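Long-range contacts in putative efflux transporter (Bacteroides eggerthii, PDB 4L8J), which probably serves as the periplasmic membrane-fusion (adaptor) subunit of an efflux system, as in other HlyD-family secretion proteins: residues A[19-29]-A[236-247]; A[61-70]-A[126-134]. One frame throughout, in Å; residues are numbered along the deposited sequence.

Interaction 1. Residues A[19-29]-A[236-247]; sequences SVILKDFSGMV and GFTCNIRLASDI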
loop_
_atom_site.group_PDB
_atom_site.type_symbol
_atom_site.label_atom_id
_atom_site.label_comp_id
_atom_site.label_asym_id
_atom_site.label_seq_id
_atom_site.Cartn_x
_atom_site.Cartn_y
_atom_site.Cartn_z
ATOM N N SER A 19 13.144 2.186 3.521
ATOM C CA SER A 19 12.796 3.217 4.496
ATOM C C SER A 19 13.900 4.235 4.816
ATOM O O SER A 19 13.708 5.045 5.734
ATOM C CB SER A 19 12.350 2.548 5.800
ATOM O OG SER A 19 13.433 1.834 6.369
ATOM N N VAL A 20 15.045 4.163 4.139
ATOM C CA VAL A 20 16.139 5.109 4.363
ATOM C C VAL A 20 15.910 6.300 3.427
ATOM O O VAL A 20 15.889 6.139 2.212
ATOM C CB VAL A 20 17.549 4.458 4.187
ATOM C CG1 VAL A 20 18.670 5.508 4.230
ATOM C CG2 VAL A 20 17.789 3.398 5.258
ATOM N N ILE A 21 15.693 7.485 3.998
ATOM C CA ILE A 21 15.502 8.715 3.242
ATOM C C ILE A 21 16.841 9.425 3.106
ATOM O O ILE A 21 17.550 9.595 4.089
ATOM C CB ILE A 21 14.432 9.635 3.885
ATOM C CG1 ILE A 21 13.102 8.893 4.192
ATOM C CG2 ILE A 21 14.225 10.951 3.052
ATOM C CD1 ILE A 21 12.360 8.275 2.982
ATOM N N LEU A 22 17.186 9.831 1.884
ATOM C CA LEU A 22 18.428 10.543 1.602
ATOM C C LEU A 22 18.115 11.942 1.101
ATOM O O LEU A 22 17.214 12.098 0.277
ATOM C CB LEU A 22 19.248 9.791 0.543
ATOM C CG LEU A 22 19.562 8.312 0.787
ATOM C CD1 LEU A 22 20.208 7.710 -0.464
ATOM C CD2 LEU A 22 20.507 8.130 1.958
ATOM N N LYS A 23 18.821 12.964 1.625
ATOM C CA LYS A 23 18.684 14.347 1.187
ATOM C C LYS A 23 20.033 14.962 1.073
ATOM O O LYS A 23 20.887 14.727 1.932
ATOM C CB LYS A 23 17.801 15.199 2.144
ATOM C CG LYS A 23 16.359 14.718 2.295
ATOM C CD LYS A 23 15.494 15.019 1.050
ATOM C CE LYS A 23 14.124 14.399 1.214
ATOM N NZ LYS A 23 13.305 14.533 -0.009
ATOM N N ASP A 24 20.213 15.799 0.053
ATOM C CA ASP A 24 21.449 16.523 -0.177
ATOM C C ASP A 24 21.208 18.001 0.061
ATOM O O ASP A 24 20.197 18.550 -0.379
ATOM C CB ASP A 24 21.990 16.268 -1.578
ATOM C CG ASP A 24 22.488 14.851 -1.787
ATOM O OD1 ASP A 24 23.362 14.408 -1.016
ATOM O OD2 ASP A 24 22.019 14.202 -2.713
ATOM N N PHE A 25 22.126 18.624 0.788
ATOM C CA PHE A 25 22.100 20.055 1.093
ATOM C C PHE A 25 23.425 20.651 0.771
ATOM O O PHE A 25 24.448 19.981 0.896
ATOM C CB PHE A 25 21.770 20.312 2.586
ATOM C CG PHE A 25 20.513 19.612 3.051
ATOM C CD1 PHE A 25 19.256 20.102 2.705
ATOM C CD2 PHE A 25 20.585 18.456 3.818
ATOM C CE1 PHE A 25 18.100 19.431 3.093
ATOM C CE2 PHE A 25 19.429 17.805 4.235
ATOM C CZ PHE A 25 18.191 18.306 3.884
ATOM N N SER A 26 23.407 21.915 0.331
ATOM C CA SER A 26 24.576 22.740 0.103
ATOM C C SER A 26 24.867 23.479 1.398
ATOM O O SER A 26 23.963 24.023 2.032
ATOM C CB SER A 26 24.359 23.717 -1.054
ATOM O OG SER A 26 24.156 22.988 -2.250
ATOM N N GLY A 27 26.128 23.480 1.766
ATOM C CA GLY A 27 26.615 24.114 2.970
ATOM C C GLY A 27 27.919 24.828 2.749
ATOM O O GLY A 27 28.488 24.814 1.646
HETATM N N MSE A 28 28.395 25.442 3.808
HETATM C CA MSE A 28 29.592 26.233 3.750
HETATM C C MSE A 28 30.388 26.078 5.010
HETATM O O MSE A 28 29.817 25.972 6.094
HETATM C CB MSE A 28 29.180 27.708 3.543
HETATM C CG MSE A 28 30.328 28.648 3.288
HETATM SE SE MSE A 28 29.661 30.434 2.936
HETATM C CE MSE A 28 29.136 30.201 1.056
ATOM N N VAL A 29 31.706 26.071 4.870
ATOM C CA VAL A 29 32.637 26.019 5.990
ATOM C C VAL A 29 32.537 27.364 6.694
ATOM O O VAL A 29 32.600 28.406 6.045
ATOM C CB VAL A 29 34.072 25.663 5.541
ATOM C CG1 VAL A 29 35.048 25.667 6.722
ATOM C CG2 VAL A 29 34.073 24.301 4.847
ATOM N N GLY A 236 34.407 29.524 4.092
ATOM C CA GLY A 236 33.822 29.954 2.834
ATOM C C GLY A 236 33.733 28.856 1.792
ATOM O O GLY A 236 32.935 28.974 0.857
ATOM N N PHE A 237 34.564 27.786 1.936
ATOM C CA PHE A 237 34.538 26.603 1.053
ATOM C C PHE A 237 33.153 25.989 1.077
ATOM O O PHE A 237 32.525 25.920 2.140
ATOM C CB PHE A 237 35.579 25.548 1.491
ATOM C CG PHE A 237 36.971 25.697 0.905
ATOM C CD1 PHE A 237 37.533 26.956 0.702
ATOM C CD2 PHE A 237 37.739 24.578 0.606
ATOM C CE1 PHE A 237 38.812 27.088 0.156
ATOM C CE2 PHE A 237 39.031 24.711 0.085
ATOM C CZ PHE A 237 39.562 25.964 -0.126
ATOM N N THR A 238 32.653 25.593 -0.078
ATOM C CA THR A 238 31.314 25.014 -0.135
ATOM C C THR A 238 31.416 23.493 -0.210
ATOM O O THR A 238 32.478 22.924 -0.533
ATOM C CB THR A 238 30.497 25.609 -1.296
ATOM O OG1 THR A 238 31.259 25.451 -2.486
ATOM C CG2 THR A 238 30.157 27.095 -1.085
ATOM N N CYS A 239 30.295 22.829 0.101
ATOM C CA CYS A 239 30.266 21.383 0.119
ATOM C C CYS A 239 28.862 20.883 -0.013
ATOM O O CYS A 239 27.901 21.649 0.098
ATOM C CB CYS A 239 30.903 20.882 1.414
ATOM S SG CYS A 239 30.023 21.407 2.914
ATOM N N ASN A 240 28.745 19.560 -0.204
ATOM C CA ASN A 240 27.471 18.876 -0.203
ATOM C C ASN A 240 27.360 18.128 1.097
ATOM O O ASN A 240 28.342 17.549 1.554
ATOM C CB ASN A 240 27.310 17.925 -1.408
ATOM C CG ASN A 240 25.965 17.225 -1.419
ATOM O OD1 ASN A 240 24.952 17.822 -1.768
ATOM N ND2 ASN A 240 25.890 15.989 -0.906
ATOM N N ILE A 241 26.184 18.178 1.721
ATOM C CA ILE A 241 25.889 17.419 2.950
ATOM C C ILE A 241 24.831 16.412 2.604
ATOM O O ILE A 241 23.718 16.780 2.223
ATOM C CB ILE A 241 25.486 18.261 4.185
ATOM C CG1 ILE A 241 26.539 19.363 4.457
ATOM C CG2 ILE A 241 25.311 17.359 5.427
ATOM C CD1 ILE A 241 26.195 20.667 3.897
ATOM N N ARG A 242 25.166 15.143 2.751
ATOM C CA ARG A 242 24.198 14.067 2.521
ATOM C C ARG A 242 23.659 13.641 3.884
ATOM O O ARG A 242 24.433 13.222 4.744
ATOM C CB ARG A 242 24.871 12.896 1.751
ATOM C CG ARG A 242 24.192 11.509 1.820
ATOM C CD ARG A 242 22.885 11.355 1.078
ATOM N NE ARG A 242 22.911 11.786 -0.328
ATOM C CZ ARG A 242 23.128 10.998 -1.379
ATOM N NH1 ARG A 242 23.427 9.716 -1.206
ATOM N NH2 ARG A 242 23.055 11.486 -2.607
ATOM N N LEU A 243 22.360 13.850 4.114
ATOM C CA LEU A 243 21.659 13.420 5.328
ATOM C C LEU A 243 20.981 12.086 5.033
ATOM O O LEU A 243 20.250 12.026 4.050
ATOM C CB LEU A 243 20.605 14.479 5.764
ATOM C CG LEU A 243 19.593 14.070 6.879
ATOM C CD1 LEU A 243 20.255 13.997 8.226
ATOM C CD2 LEU A 243 18.426 15.060 6.950
ATOM N N ALA A 244 21.232 11.026 5.842
ATOM C CA ALA A 244 20.592 9.690 5.697
ATOM C C ALA A 244 19.846 9.350 6.972
ATOM O O ALA A 244 20.429 9.347 8.072
ATOM C CB ALA A 244 21.608 8.599 5.383
ATOM N N SER A 245 18.531 9.159 6.830
ATOM C CA SER A 245 17.668 8.892 7.961
ATOM C C SER A 245 16.810 7.652 7.723
ATOM O O SER A 245 15.997 7.645 6.793
ATOM C CB SER A 245 16.745 10.089 8.223
ATOM O OG SER A 245 17.436 11.317 8.372
ATOM N N ASP A 246 16.927 6.646 8.608
ATOM C CA ASP A 246 16.032 5.497 8.522
ATOM C C ASP A 246 14.764 5.877 9.284
ATOM O O ASP A 246 14.795 5.978 10.502
ATOM C CB ASP A 246 16.677 4.195 9.033
ATOM C CG ASP A 246 15.853 2.942 8.735
ATOM O OD1 ASP A 246 14.645 3.074 8.448
ATOM O OD2 ASP A 246 16.411 1.833 8.816
ATOM N N ILE A 247 13.672 6.164 8.564
ATOM C CA ILE A 247 12.416 6.563 9.195
ATOM C C ILE A 247 11.557 5.358 9.652
ATOM O O ILE A 247 10.491 5.569 10.216
ATOM C CB ILE A 247 11.585 7.529 8.320
ATOM C CG1 ILE A 247 11.132 6.875 6.990
ATOM C CG2 ILE A 247 12.327 8.874 8.112
ATOM C CD1 ILE A 247 9.992 7.702 6.350
HETATM O O HOH W 1 14.522 -0.274 8.159
#
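Phe25 sets its ring edge against Leu243, CE2 lying 3.8 Å from Leu243 CB, on the face of an antiparallel ladder that also bears Ile21 and Ile241. Strands 20-29 and 238-246 are neighbours in a closed six-stranded beta-barrel, the form of the beta-barrel domain of membrane-fusion proteins. Large apolar side chains suit these positions, because Val171 and Pro172 also pack on Phe25, and Leu178 of helix 176-180 covers Ile21 and Leu243. Gly27 leaves room there for Ile241 CD1, 3.5 Å from Gly27 N. The face bearing Leu22, Asp24 and Arg242 is more polar. Arg242, bent at chi2 and chi3 (71° and 51°), folds back side-on into a salt bridge with Asp24, NE above the carboxylate plane at 2.7 Å from OD1 and NH2 at 2.9 Å on the syn lone pair of OD2. A methionine here would probably leave the Asp24 carboxylate without its countercharge and freer to turn, with Asn240 its one remaining side-chain donor across the ladder. At one end of the ladder, Ser19 OG donates to Asp246 OD1, and one water bridges both. Asn240 ND2 reaches Asp24 OD1 at 3.0 Å from the face of the carboxylate opposite Arg242 NE.

Interaction 2. Residues A[61-70]-A[126-134]; sequences LIAAIDPRDI and MRDTKLLAP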
loop_
_atom_site.group_PDB
_atom_site.type_symbol
_atom_site.label_atom_id
_atom_site.label_comp_id
_atom_site.label_asym_id
_atom_site.label_seq_id
_atom_site.Cartn_x
_atom_site.Cartn_y
_atom_site.Cartn_z
ATOM N N LEU A 61 56.297 26.794 21.020
ATOM C CA LEU A 61 56.863 28.138 21.047
ATOM C C LEU A 61 56.471 28.933 19.789
ATOM O O LEU A 61 56.581 28.436 18.683
ATOM C CB LEU A 61 58.409 28.082 21.195
ATOM C CG LEU A 61 59.162 29.413 21.344
ATOM C CD1 LEU A 61 58.796 30.126 22.637
ATOM C CD2 LEU A 61 60.650 29.191 21.310
ATOM N N ILE A 62 55.976 30.155 19.985
ATOM C CA ILE A 62 55.621 31.083 18.899
ATOM C C ILE A 62 56.719 32.114 18.765
ATOM O O ILE A 62 57.153 32.427 17.657
ATOM C CB ILE A 62 54.250 31.783 19.183
ATOM C CG1 ILE A 62 53.085 30.764 19.256
ATOM C CG2 ILE A 62 53.993 32.910 18.137
ATOM C CD1 ILE A 62 52.771 30.084 17.929
ATOM N N ALA A 63 57.146 32.673 19.912
ATOM C CA ALA A 63 58.157 33.725 19.944
ATOM C C ALA A 63 58.746 33.837 21.326
ATOM O O ALA A 63 58.113 33.426 22.291
ATOM C CB ALA A 63 57.552 35.067 19.520
ATOM N N ALA A 64 59.966 34.375 21.426
ATOM C CA ALA A 64 60.601 34.608 22.726
ATOM C C ALA A 64 61.269 35.956 22.734
ATOM O O ALA A 64 61.834 36.361 21.720
ATOM C CB ALA A 64 61.624 33.519 23.041
ATOM N N ILE A 65 61.193 36.667 23.875
ATOM C CA ILE A 65 61.889 37.955 24.048
ATOM C C ILE A 65 63.168 37.681 24.834
ATOM O O ILE A 65 63.250 36.648 25.512
ATOM C CB ILE A 65 61.024 39.086 24.693
ATOM C CG1 ILE A 65 60.550 38.722 26.106
ATOM C CG2 ILE A 65 59.857 39.512 23.793
ATOM C CD1 ILE A 65 60.493 39.896 27.079
ATOM N N ASP A 66 64.177 38.592 24.723
ATOM C CA ASP A 66 65.447 38.526 25.445
ATOM C C ASP A 66 65.130 38.560 26.956
ATOM O O ASP A 66 64.556 39.546 27.426
ATOM C CB ASP A 66 66.358 39.699 25.027
ATOM C CG ASP A 66 67.787 39.673 25.538
ATOM O OD1 ASP A 66 68.123 38.771 26.345
ATOM O OD2 ASP A 66 68.584 40.528 25.098
ATOM N N PRO A 67 65.420 37.450 27.679
ATOM C CA PRO A 67 65.047 37.371 29.096
ATOM C C PRO A 67 66.022 38.050 30.054
ATOM O O PRO A 67 65.786 38.001 31.256
ATOM C CB PRO A 67 65.032 35.859 29.348
ATOM C CG PRO A 67 66.088 35.321 28.443
ATOM C CD PRO A 67 66.058 36.194 27.218
ATOM N N ARG A 68 67.113 38.654 29.530
ATOM C CA ARG A 68 68.197 39.257 30.297
ATOM C C ARG A 68 67.738 40.115 31.489
ATOM O O ARG A 68 68.095 39.771 32.616
ATOM C CB ARG A 68 69.147 40.075 29.394
ATOM N N ASP A 69 66.979 41.212 31.250
ATOM C CA ASP A 69 66.530 42.164 32.276
ATOM C C ASP A 69 65.581 41.530 33.287
ATOM O O ASP A 69 65.804 41.669 34.481
ATOM C CB ASP A 69 65.866 43.397 31.642
ATOM C CG ASP A 69 66.810 44.245 30.804
ATOM O OD1 ASP A 69 68.047 44.142 31.006
ATOM O OD2 ASP A 69 66.315 45.018 29.954
ATOM N N ILE A 70 64.582 40.780 32.807
ATOM C CA ILE A 70 63.612 40.085 33.644
ATOM C C ILE A 70 64.344 39.055 34.523
ATOM O O ILE A 70 64.027 38.943 35.708
ATOM C CB ILE A 70 62.514 39.469 32.752
ATOM C CG1 ILE A 70 61.632 40.599 32.188
ATOM C CG2 ILE A 70 61.673 38.440 33.523
ATOM C CD1 ILE A 70 60.752 40.219 30.921
HETATM N N MSE A 126 59.137 35.974 33.950
HETATM C CA MSE A 126 60.143 35.015 33.477
HETATM C C MSE A 126 59.489 33.956 32.572
HETATM O O MSE A 126 60.001 33.658 31.500
HETATM C CB MSE A 126 60.824 34.364 34.691
HETATM C CG MSE A 126 62.098 33.632 34.354
HETATM SE SE MSE A 126 63.565 34.801 33.737
HETATM C CE MSE A 126 65.017 33.831 34.776
ATOM N N ARG A 127 58.339 33.411 32.996
ATOM C CA ARG A 127 57.568 32.444 32.212
ATOM C C ARG A 127 57.041 33.120 30.944
ATOM O O ARG A 127 57.063 32.517 29.864
ATOM C CB ARG A 127 56.406 31.915 33.081
ATOM C CG ARG A 127 55.406 30.998 32.375
ATOM C CD ARG A 127 54.073 31.035 33.091
ATOM N NE ARG A 127 53.338 32.281 32.830
ATOM C CZ ARG A 127 52.625 32.937 33.744
ATOM N NH1 ARG A 127 52.564 32.494 34.992
ATOM N NH2 ARG A 127 51.980 34.052 33.417
ATOM N N ASP A 128 56.618 34.398 31.064
ATOM C CA ASP A 128 56.022 35.142 29.946
ATOM C C ASP A 128 57.033 35.623 28.889
ATOM O O ASP A 128 56.595 36.142 27.859
ATOM C CB ASP A 128 55.156 36.302 30.464
ATOM C CG ASP A 128 53.875 35.822 31.154
ATOM O OD1 ASP A 128 53.555 34.613 31.044
ATOM O OD2 ASP A 128 53.239 36.637 31.864
ATOM N N THR A 129 58.349 35.369 29.078
ATOM C CA THR A 129 59.368 35.678 28.047
ATOM C C THR A 129 59.205 34.723 26.848
ATOM O O THR A 129 59.698 35.015 25.763
ATOM C CB THR A 129 60.793 35.617 28.605
ATOM O OG1 THR A 129 61.075 34.311 29.123
ATOM C CG2 THR A 129 61.077 36.693 29.637
ATOM N N LYS A 130 58.494 33.597 27.033
ATOM C CA LYS A 130 58.204 32.634 25.960
ATOM C C LYS A 130 56.736 32.679 25.653
ATOM O O LYS A 130 55.924 32.389 26.534
ATOM C CB LYS A 130 58.630 31.195 26.346
ATOM C CG LYS A 130 60.099 31.073 26.773
ATOM C CD LYS A 130 60.884 30.157 25.877
ATOM C CE LYS A 130 62.363 30.173 26.180
ATOM N NZ LYS A 130 62.706 29.253 27.293
ATOM N N LEU A 131 56.369 33.097 24.433
ATOM C CA LEU A 131 54.959 33.143 24.035
ATOM C C LEU A 131 54.602 31.790 23.401
ATOM O O LEU A 131 55.268 31.365 22.469
ATOM C CB LEU A 131 54.730 34.323 23.080
ATOM C CG LEU A 131 53.348 34.487 22.434
ATOM C CD1 LEU A 131 52.262 34.724 23.491
ATOM C CD2 LEU A 131 53.387 35.632 21.413
ATOM N N LEU A 132 53.622 31.083 23.956
ATOM C CA LEU A 132 53.253 29.740 23.492
ATOM C C LEU A 132 51.882 29.714 22.826
ATOM O O LEU A 132 51.064 30.598 23.086
ATOM C CB LEU A 132 53.268 28.753 24.684
ATOM C CG LEU A 132 54.505 28.780 25.613
ATOM C CD1 LEU A 132 54.313 27.842 26.778
ATOM C CD2 LEU A 132 55.805 28.425 24.874
ATOM N N ALA A 133 51.627 28.707 21.966
ATOM C CA ALA A 133 50.333 28.566 21.312
ATOM C C ALA A 133 49.283 28.140 22.354
ATOM O O ALA A 133 49.500 27.148 23.063
ATOM C CB ALA A 133 50.413 27.558 20.169
ATOM N N PRO A 134 48.192 28.917 22.537
ATOM C CA PRO A 134 47.200 28.559 23.575
ATOM C C PRO A 134 46.316 27.359 23.158
ATOM O O PRO A 134 45.641 26.760 24.014
ATOM C CB PRO A 134 46.390 29.850 23.736
ATOM C CG PRO A 134 46.424 30.473 22.378
ATOM C CD PRO A 134 47.793 30.140 21.805
#
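Thr129, with Leu131 and Ile62, carries much of this contact, in which strand 61-65 runs antiparallel to strand 130-132 just where two helices meet the sheet. The Thr129 methyl CG2 meets Ile70 CD1 tip to tip at 3.8 Å and also touches Pro67 CB, while its backbone O accepts from Ile65 N at 2.9 Å. With chi1 at 60°, OG1 turns back to donate to Met126 O (2.7 Å) of helix 102-127. A beta-branched residue with one polar and one apolar arm therefore fits the corner: the hydroxyl satisfies a helix carbonyl and the methyl joins the apolar cluster. Its CB packs on Ile65 CG1, the side chains crossing at about a right angle.

Leu131 faces a classic beta bulge. Its O takes Ile62 N at 2.9 Å and, weakly, Ala63 N at 3.4 Å, while its own N donates to Ala63 O. Its side chain shares a face with small Ala63, CB against Ala63 O, and gives Ile156 an apolar partner. The bulge turns Ile62 toward the partner strand, where CG1 lies 3.7 Å from Ala133 N and CD1 meets Ala133 CB; Val157 also packs here. Ile70 CG2 meets SE of Met126, a selenomethionine, at 4.1 Å, joining helices 68-95 and 102-127. The arrangement is typical of the lipoyl-like barrel-sandwich domain of HlyD-type membrane-fusion proteins, at the base of its alpha-helical hairpin.

Overall arrangement
After strand 8-17 the chain lays down strand 20-29, then passes into the barrel-sandwich domain. There strand 61-65 leads into helix 68-95, helix 102-127 returns, and interaction 2 closes this hairpin excursion as strand 130-132 pairs beside strand 61-65. After strands 137-142, 149-150 and 155-161 complete the barrel-sandwich sheets, the chain returns through strands 166-171, 185-190, 198-205 and 215-221, and strand 238-246 closes the far longer loop of interaction 1. Interaction 2 is thus nested inside interaction 1. Their centres lie about 46 Å apart and their nearest atoms about 20 Å, without touching: one joins strands of the beta-barrel, the other ties the helical hairpin to the barrel-sandwich sheet of this elongated molecule.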